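Local coordinates for like-Sm ribonucleoprotein core (Methanococcus vannielii SB, PDB 5MKI) that forms a seven-membered Sm-like assembly and probably binds RNA, with a pocket that takes up uridine monophosphate, at residues Ala35-Leu38 with His39-Ala43. Numbering follows the deposited sequence.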
loop_
_atom_site.group_PDB
_atom_site.type_symbol
_atom_site.label_atom_id
_atom_site.label_comp_id
_atom_site.label_asym_id
_atom_site.label_seq_id
_atom_site.Cartn_x
_atom_site.Cartn_y
_atom_site.Cartn_z
ATOM N N ALA A 35 -19.575 10.151 -12.132
ATOM C CA ALA A 35 -18.193 10.318 -12.574
ATOM C C ALA A 35 -17.353 9.217 -11.961
ATOM O O ALA A 35 -17.662 8.722 -10.875
ATOM C CB ALA A 35 -17.633 11.692 -12.184
ATOM N N TYR A 36 -16.295 8.837 -12.679
ATOM C CA TYR A 36 -15.296 7.887 -12.206
ATOM C C TYR A 36 -13.988 8.176 -12.936
ATOM O O TYR A 36 -13.972 8.855 -13.970
ATOM C CB TYR A 36 -15.720 6.431 -12.446
ATOM C CG TYR A 36 -15.568 6.047 -13.892
ATOM C CD1 TYR A 36 -16.481 6.489 -14.836
ATOM C CD2 TYR A 36 -14.488 5.283 -14.326
ATOM C CE1 TYR A 36 -16.333 6.168 -16.167
ATOM C CE2 TYR A 36 -14.333 4.964 -15.654
ATOM C CZ TYR A 36 -15.258 5.399 -16.565
ATOM O OH TYR A 36 -15.112 5.082 -17.885
ATOM N N ASP A 37 -12.885 7.644 -12.393
ATOM C CA ASP A 37 -11.553 7.839 -12.969
ATOM C C ASP A 37 -10.807 6.506 -12.936
ATOM O O ASP A 37 -11.320 5.497 -12.439
ATOM C CB ASP A 37 -10.762 8.954 -12.247
ATOM C CG ASP A 37 -10.541 8.679 -10.753
ATOM O OD1 ASP A 37 -10.553 7.510 -10.325
ATOM O OD2 ASP A 37 -10.352 9.650 -9.986
ATOM N N LEU A 38 -9.567 6.505 -13.449
ATOM C CA LEU A 38 -8.848 5.244 -13.581
ATOM C C LEU A 38 -8.350 4.698 -12.250
ATOM O O LEU A 38 -7.884 3.555 -12.209
ATOM C CB LEU A 38 -7.687 5.400 -14.567
ATOM C CG LEU A 38 -8.141 5.450 -16.029
ATOM C CD1 LEU A 38 -6.948 5.569 -16.961
ATOM C CD2 LEU A 38 -9.036 4.246 -16.397
ATOM N N HIS A 39 -8.451 5.464 -11.167
ATOM C CA HIS A 39 -8.240 4.912 -9.834
ATOM C C HIS A 39 -9.468 4.206 -9.275
ATOM O O HIS A 39 -9.395 3.664 -8.165
ATOM C CB HIS A 39 -7.825 6.020 -8.867
ATOM C CG HIS A 39 -6.582 6.736 -9.281
ATOM N ND1 HIS A 39 -6.511 8.110 -9.375
ATOM C CD2 HIS A 39 -5.364 6.268 -9.642
ATOM C CE1 HIS A 39 -5.297 8.459 -9.765
ATOM N NE2 HIS A 39 -4.582 7.361 -9.933
ATOM N N MET A 40 -10.585 4.223 -10.001
ATOM C CA MET A 40 -11.898 3.802 -9.513
ATOM C C MET A 40 -12.429 4.701 -8.394
ATOM O O MET A 40 -13.287 4.263 -7.618
ATOM C CB MET A 40 -11.903 2.329 -9.054
ATOM C CG MET A 40 -11.432 1.305 -10.113
ATOM S SD MET A 40 -11.937 -0.432 -9.845
ATOM C CE MET A 40 -13.671 -0.227 -9.454
ATOM N N ASN A 41 -11.930 5.942 -8.260
ATOM C CA ASN A 41 -12.696 6.947 -7.531
ATOM C C ASN A 41 -14.050 7.119 -8.226
ATOM O O ASN A 41 -14.142 7.052 -9.453
ATOM C CB ASN A 41 -11.993 8.315 -7.486
ATOM C CG ASN A 41 -10.590 8.289 -6.851
ATOM O OD1 ASN A 41 -10.326 7.631 -5.850
ATOM N ND2 ASN A 41 -9.706 9.057 -7.437
ATOM N N VAL A 42 -15.109 7.343 -7.452
ATOM C CA VAL A 42 -16.448 7.508 -8.026
ATOM C C VAL A 42 -17.212 8.590 -7.265
ATOM O O VAL A 42 -17.139 8.684 -6.031
ATOM C CB VAL A 42 -17.247 6.183 -8.046
ATOM C CG1 VAL A 42 -16.514 5.098 -8.831
ATOM C CG2 VAL A 42 -17.550 5.689 -6.632
ATOM N N ALA A 43 -17.933 9.427 -8.012
ATOM C CA ALA A 43 -18.865 10.388 -7.435
ATOM C C ALA A 43 -20.273 9.808 -7.546
ATOM O O ALA A 43 -20.748 9.543 -8.656
ATOM C CB ALA A 43 -18.773 11.740 -8.139
#
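Asp37 holds its CG between its own backbone N and carbonyl carbon (chi1 60°), which swings the carboxylate across the turn to Asn41, whose CG stands opposite its carbonyl carbon (chi1 -58°) and brings the amide up to meet it. Asn41 ND2 donates to Asp37 OD2 at 2.7 Å, approaching on the syn lone pair; the carboxylate and amide planes are turned 66° apart. The other oxygen faces the backbone: Asp37 OD1 receives Asn41 N at 2.9 Å and His39 N at 3.1 Å, both weak, bent bonds. Residues Asp37 to Met40 form a type I beta turn, closed by Met40 N to Asp37 O at 2.8 Å. From the turn, bonds of Asp37 N to Asn41 O at 3.3 Å and Ala43 N to Ala35 O at 3.0 Å continue into the hairpin of strands 28-36 and 42-44. Tyr36 and Val42 are an antiparallel non-hydrogen-bonded pair, Tyr36 CB lying 3.9 Å from Val42 CG1 on the sheet face away from the Ala35 and Ala43 methyls. Asn41 OD1 accepts from Gly64 N, and Pro7 of a neighbouring subunit packs on both Asp37 and Asn41. This hairpin loop carries the aspartate and asparagine of the Sm1 motif; His39 and Asn41 contact UMP in a structure of this protein, as do Arg63 and Asp65. With ND2 given to Asp37 and OD1 to Gly64, the Asn41 amide is fixed in rotation, consistent with Asp37 being a second-shell residue that positions Asn41 for UMP, and the three N-H groups round its carboxylate would probably favour the charged form.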